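Local coordinates for packaging protein UL32 (Human herpesvirus 8 type M, PDB 6XF9) that binds zinc, forms a pentameric ring required for herpesviral packaging, and probably contributes to localizing new capsids to nuclear replication compartments, where viral DNA is cleaved and packaged, at residues D[125-128]-D[129-133]; D[87-90]-D[91-95]; D[39-42]-D[43-46]. All coordinates share one frame; numbering follows the deposited sequence. Where two conformers were deposited one is given.

Contact 1. Residues D[125-128]-D[129-133]; sequences IDLQ and LHFFV. With ZN (zinc ion), chain O.
Residues Ile-125 to Val-133 meet one another within a single buried helix, 124-133, in a local contact of side chains one turn apart that also delivers a zinc ligand. Leu-129 N bonds to Ile-125 O and Phe-131 N to Leu-127 O. The last turn widens: Val-133 N bonds to Gln-128 O at 2.8 Å and nearly straight (172°), the five-residue step of a pi-type turn, and Phe-132 N is a second donor to the same oxygen at 3.0 Å, more bent (N-H...O 142°) and coming from above the carbonyl plane. Two apolar pairs lie side by side and point the same way, Ile-125 CG1 against Leu-129 CD1 at 4.1 Å and Leu-127 CD2 against the ring atom CE2 of Phe-131, also at 4.1 Å. His-130 has CG anti to its backbone N (chi1 177°), which carries ND1 out to the zinc ion at 2.0 Å. CD2 of His-130 sits 3.4 Å above the plane of the Phe-131 ring, over its centre, while His-130 NE2 bonds to Tyr-75 OH, so the imidazole is held at both nitrogens. Cys-52, Cys-55 and Cys-136 complete the coordination, making this the helix-borne histidine of a three-cysteine, one-histidine zinc site with a CxxC pair.

Contact 2. Residues D[87-90]-D[91-95]; sequences HCWT and STMAA
Trp-89 and Met-93 set the character of this contact: one turn apart in the first turns of helix 89-106, they lie side by side and point the same way. Both start from a first torsion anti to the backbone N, and the methionine chain then bends at chi2 (58°), which lays it along the indole. Met-93 CB stands over one face of the six-membered ring of Trp-89, 4.0 Å from its centroid and 14° off the normal, a CH-pi contact displaced toward the rim. Beyond it, Met-93 CG reaches Trp-89 CH2 at 3.7 Å. The sulfur SD of Met-93 lies 4.9 Å from the same centroid, oblique to the ring (above its plane but outside its rim), a Met-aromatic contact.

Cys-88 occupies the N-cap position. Its SG comes within 3.2 Å of Ser-91 OG, which itself bonds to Pro-86 O. A water donates to Cys-88 O at 2.9 Å and bonds to Thr-92 OG1 at 2.7 Å; Thr-92 OG1 also bonds to Met-280 O. Regular helix bonding is established with Met-93 N to Trp-89 O and Ala-94 N to Thr-90 O, both nearly straight, whereas the bonds of Thr-92 N are weak.

Glu-300 of helix 297-304 accepts from Trp-89 N and Thr-90 N at the helix start. Helix 225-235 packs on Trp-89 and Met-93, with Trp-232 edge-to-face to the indole, and helix 124-133 meets Ser-91 and Thr-92.

Contact 3. Residues D[39-42]-D[43-46]; sequences MTQI and HQSL
His-43 N to Met-39 O at 162°, followed by the more bent Gln-44 N to Thr-40 O and Ser-45 N to Gln-41 O, carries helix 37-45 to its C-terminal end, where Leu-46 is the first residue to leave helical backbone angles while its N still bonds to Ile-42 O at 3.2 Å. Across this last turn Ile-42 and Leu-46 lie side by side, pointing the same way, with Ile-42 CG2 4.1 Å from Leu-46 CD1. Leu-46 CG is anti to its own carbonyl carbon (chi1 -67°), and this brings CG to 3.7 Å from Ile-42 O, so the leucine packs against the carbonyl oxygen as well as the CG2 methyl. Both residues rest on Ile-125 of helix 124-133. Another side of the helix is polar: Ser-45 OG probably hydrogen-bonds to Asp-126 OD1, while the amide of Gln-41 uses both ends, OE1 accepting from Gly-120 N and NE2 donating to Arg-121 O. His-43 CB meets Met-39 O at 3.3 Å, and its side chain touches Arg-160 and Thr-164 of helix 145-164. The chemistry implies a two-sided helix end, with an aliphatic pair packed inward and a buried glutamine amide whose rotation is fixed by two backbone bonds.

Contact 1 is the hub: its centre lies 10 Å from that of contact 2 and 13 Å from that of contact 3, whereas contacts 2 and 3 are 19 Å apart between centres and do not touch, their nearest atoms being about 11 Å apart. Toward residues 87-95 the joint is packing, with Phe-132 CZ 3.4 Å from Ser-91 CB. Toward residues 39-46 it is mixed, Ser-45 OG standing 2.8 Å from Asp-126 OD1 and Ile-125 CG2 3.8 Å from Ile-42 CG2. His-130 of contact 1 binds one zinc ion; the side chain of Ser-45 in contact 3 lies about 10 Å from that of His-130, and Cys-88 of contact 2 stands about 5 Å from Cys-299 of another zinc site, side chain to side chain.

Contact 1. Residues D[125-128]-D[129-133]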
# COMPACT_ATOMS: atom_id res chain seq x y z
N ILE D 125 30.25 5.67 -28.78
CA ILE D 125 29.74 4.98 -27.61
C ILE D 125 30.78 4.03 -27.05
O ILE D 125 30.87 3.84 -25.83
CB ILE D 125 28.41 4.26 -27.94
CG1 ILE D 125 27.67 3.90 -26.66
CG2 ILE D 125 28.66 3.01 -28.79
CD1 ILE D 125 27.49 5.08 -25.74
N ASP D 126 31.63 3.44 -27.91
CA ASP D 126 32.63 2.49 -27.42
C ASP D 126 33.72 3.18 -26.62
O ASP D 126 34.18 2.65 -25.60
CB ASP D 126 33.25 1.72 -28.58
CG ASP D 126 32.22 0.95 -29.39
OD1 ASP D 126 31.53 0.10 -28.78
OD2 ASP D 126 32.12 1.19 -30.62
N LEU D 127 34.15 4.37 -27.08
CA LEU D 127 35.10 5.19 -26.34
C LEU D 127 34.51 5.66 -25.01
O LEU D 127 35.19 5.66 -23.98
CB LEU D 127 35.53 6.39 -27.18
CG LEU D 127 36.25 6.03 -28.48
CD1 LEU D 127 36.43 7.26 -29.35
CD2 LEU D 127 37.59 5.37 -28.21
N GLN D 128 33.26 6.16 -25.04
CA GLN D 128 32.58 6.59 -23.81
C GLN D 128 32.46 5.46 -22.80
O GLN D 128 32.70 5.65 -21.60
CB GLN D 128 31.20 7.10 -24.17
CG GLN D 128 31.17 8.41 -24.89
CD GLN D 128 29.77 8.98 -24.91
OE1 GLN D 128 29.33 9.58 -23.95
NE2 GLN D 128 29.05 8.73 -26.00
N LEU D 129 32.03 4.28 -23.25
CA LEU D 129 31.85 3.16 -22.33
C LEU D 129 33.18 2.72 -21.73
O LEU D 129 33.26 2.42 -20.52
CB LEU D 129 31.16 1.99 -23.05
CG LEU D 129 29.64 2.07 -23.27
CD1 LEU D 129 29.14 0.96 -24.17
CD2 LEU D 129 28.94 1.98 -21.92
N HIS D 130 34.24 2.67 -22.55
CA HIS D 130 35.52 2.15 -22.06
C HIS D 130 36.23 3.16 -21.17
O HIS D 130 36.71 2.82 -20.08
CB HIS D 130 36.41 1.74 -23.23
CG HIS D 130 37.76 1.27 -22.81
ND1 HIS D 130 37.99 -0.01 -22.34
CD2 HIS D 130 38.96 1.90 -22.80
CE1 HIS D 130 39.27 -0.14 -22.04
NE2 HIS D 130 39.88 1.00 -22.31
N PHE D 131 36.30 4.41 -21.60
CA PHE D 131 37.13 5.38 -20.89
C PHE D 131 36.39 6.18 -19.84
O PHE D 131 37.04 6.74 -18.95
CB PHE D 131 37.78 6.34 -21.89
CG PHE D 131 38.88 5.72 -22.70
CD1 PHE D 131 40.08 5.40 -22.12
CD2 PHE D 131 38.70 5.44 -24.05
CE1 PHE D 131 41.08 4.81 -22.86
CE2 PHE D 131 39.69 4.86 -24.78
CZ PHE D 131 40.89 4.54 -24.18
N PHE D 132 35.06 6.28 -19.91
CA PHE D 132 34.36 7.21 -19.02
C PHE D 132 33.21 6.61 -18.23
O PHE D 132 33.15 6.77 -17.01
CB PHE D 132 33.87 8.41 -19.82
CG PHE D 132 34.97 9.21 -20.39
CD1 PHE D 132 35.58 10.20 -19.63
CD2 PHE D 132 35.44 8.98 -21.67
CE1 PHE D 132 36.62 10.96 -20.14
CE2 PHE D 132 36.47 9.73 -22.20
CZ PHE D 132 37.07 10.73 -21.42
N VAL D 133 32.29 5.90 -18.88
CA VAL D 133 31.17 5.34 -18.14
C VAL D 133 31.66 4.17 -17.29
O VAL D 133 31.54 4.19 -16.05
CB VAL D 133 30.04 4.91 -19.09
CG1 VAL D 133 28.87 4.36 -18.28
CG2 VAL D 133 29.62 6.04 -19.97
ZN ZN O . 36.80 -1.67 -22.15

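Contact 2. Residues D[87-90]-D[91-95]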
# COMPACT_ATOMS: atom_id res chain seq x y z
N HIS D 87 33.06 13.99 -18.21
CA HIS D 87 32.26 13.27 -19.25
C HIS D 87 31.52 14.26 -20.33
O HIS D 87 30.55 15.04 -20.14
CB HIS D 87 31.03 12.73 -18.60
CG HIS D 87 31.13 11.36 -18.05
ND1 HIS D 87 31.40 11.12 -16.72
CD2 HIS D 87 30.86 10.16 -18.60
CE1 HIS D 87 31.36 9.83 -16.49
NE2 HIS D 87 31.05 9.22 -17.62
N CYS D 88 32.09 14.28 -21.49
CA CYS D 88 31.51 15.22 -22.45
C CYS D 88 31.96 14.85 -23.85
O CYS D 88 32.61 13.82 -24.07
CB CYS D 88 31.88 16.65 -22.08
SG CYS D 88 33.61 16.89 -21.78
N TRP D 89 31.60 15.69 -24.83
CA TRP D 89 32.04 15.43 -26.19
C TRP D 89 33.56 15.59 -26.31
O TRP D 89 34.24 14.68 -26.79
CB TRP D 89 31.33 16.36 -27.19
CG TRP D 89 31.88 16.20 -28.56
CD1 TRP D 89 31.54 15.25 -29.47
CD2 TRP D 89 32.93 16.97 -29.15
NE1 TRP D 89 32.30 15.41 -30.61
CE2 TRP D 89 33.16 16.46 -30.43
CE3 TRP D 89 33.69 18.06 -28.72
CZ2 TRP D 89 34.12 16.99 -31.28
CZ3 TRP D 89 34.64 18.59 -29.56
CH2 TRP D 89 34.85 18.05 -30.82
N THR D 90 34.09 16.69 -25.79
CA THR D 90 35.51 16.98 -25.94
C THR D 90 36.40 15.89 -25.37
O THR D 90 37.43 15.56 -25.95
CB THR D 90 35.88 18.32 -25.28
OG1 THR D 90 35.13 19.38 -25.89
CG2 THR D 90 37.37 18.61 -25.45
N SER D 91 36.01 15.33 -24.23
CA SER D 91 36.82 14.27 -23.63
C SER D 91 36.78 13.01 -24.47
O SER D 91 37.75 12.25 -24.48
CB SER D 91 36.38 13.97 -22.20
OG SER D 91 36.26 15.16 -21.44
N THR D 92 35.66 12.76 -25.17
CA THR D 92 35.61 11.61 -26.07
C THR D 92 36.45 11.84 -27.32
O THR D 92 37.17 10.95 -27.76
CB THR D 92 34.16 11.32 -26.45
OG1 THR D 92 33.41 11.12 -25.24
CG2 THR D 92 34.05 10.09 -27.36
N MET D 93 36.37 13.06 -27.87
CA MET D 93 37.20 13.44 -29.02
C MET D 93 38.68 13.29 -28.69
O MET D 93 39.43 12.67 -29.45
CB MET D 93 36.87 14.88 -29.40
CG MET D 93 37.48 15.44 -30.68
SD MET D 93 37.08 14.53 -32.20
CE MET D 93 37.44 15.83 -33.36
N ALA D 94 39.11 13.85 -27.55
CA ALA D 94 40.51 13.79 -27.13
C ALA D 94 40.98 12.35 -26.91
O ALA D 94 42.10 11.99 -27.28
CB ALA D 94 40.73 14.61 -25.87
N ALA D 95 40.16 11.53 -26.25
CA ALA D 95 40.53 10.13 -26.11
C ALA D 95 40.58 9.43 -27.46
O ALA D 95 41.38 8.52 -27.66
CB ALA D 95 39.55 9.43 -25.17
O HOH W 1 33.50 11.49 -22.61

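Contact 3. Residues D[39-42]-D[43-46]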
# COMPACT_ATOMS: atom_id res chain seq x y z
N MET D 39 23.13 2.99 -35.89
CA MET D 39 22.30 2.85 -34.70
C MET D 39 22.24 1.41 -34.20
O MET D 39 22.14 1.17 -32.99
CB MET D 39 20.89 3.36 -34.98
CG MET D 39 20.84 4.80 -35.44
SD MET D 39 21.46 5.92 -34.17
CE MET D 39 20.10 5.82 -33.00
N THR D 40 22.30 0.43 -35.12
CA THR D 40 22.22 -0.97 -34.70
C THR D 40 23.45 -1.37 -33.90
O THR D 40 23.37 -2.17 -32.96
CB THR D 40 22.04 -1.89 -35.91
OG1 THR D 40 20.91 -1.47 -36.69
CG2 THR D 40 21.80 -3.31 -35.43
N GLN D 41 24.61 -0.84 -34.29
CA GLN D 41 25.86 -1.17 -33.61
C GLN D 41 25.96 -0.47 -32.26
O GLN D 41 26.37 -1.09 -31.27
CB GLN D 41 27.06 -0.80 -34.49
CG GLN D 41 28.35 -1.47 -34.06
CD GLN D 41 29.58 -0.87 -34.75
OE1 GLN D 41 29.68 -0.87 -35.98
NE2 GLN D 41 30.52 -0.35 -33.95
N ILE D 42 25.62 0.82 -32.20
CA ILE D 42 25.64 1.52 -30.92
C ILE D 42 24.70 0.83 -29.94
O ILE D 42 25.04 0.59 -28.78
CB ILE D 42 25.27 3.00 -31.11
CG1 ILE D 42 26.36 3.73 -31.89
CG2 ILE D 42 25.06 3.68 -29.76
CD1 ILE D 42 26.01 5.16 -32.21
N HIS D 43 23.50 0.50 -30.41
CA HIS D 43 22.56 -0.22 -29.55
C HIS D 43 23.13 -1.56 -29.12
O HIS D 43 22.83 -2.05 -28.02
CB HIS D 43 21.22 -0.40 -30.28
CG HIS D 43 20.16 -1.01 -29.43
ND1 HIS D 43 19.12 -0.26 -28.90
CD2 HIS D 43 19.98 -2.28 -28.98
CE1 HIS D 43 18.35 -1.05 -28.17
NE2 HIS D 43 18.85 -2.27 -28.20
N GLN D 44 23.95 -2.17 -29.98
CA GLN D 44 24.62 -3.42 -29.63
C GLN D 44 25.72 -3.21 -28.60
O GLN D 44 25.95 -4.09 -27.76
CB GLN D 44 25.19 -4.08 -30.88
CG GLN D 44 25.67 -5.50 -30.63
CD GLN D 44 26.27 -6.12 -31.87
OE1 GLN D 44 26.94 -5.44 -32.68
NE2 GLN D 44 26.05 -7.43 -32.04
N SER D 45 26.42 -2.08 -28.66
CA SER D 45 27.45 -1.82 -27.66
C SER D 45 26.86 -1.64 -26.27
O SER D 45 27.55 -1.92 -25.28
CB SER D 45 28.26 -0.58 -28.04
OG SER D 45 28.93 -0.77 -29.28
N LEU D 46 25.60 -1.20 -26.17
CA LEU D 46 24.93 -0.95 -24.89
C LEU D 46 24.17 -2.17 -24.39
O LEU D 46 23.27 -2.03 -23.55
CB LEU D 46 24.02 0.26 -25.02
CG LEU D 46 24.87 1.51 -25.24
CD1 LEU D 46 24.10 2.63 -25.89
CD2 LEU D 46 25.43 1.98 -23.91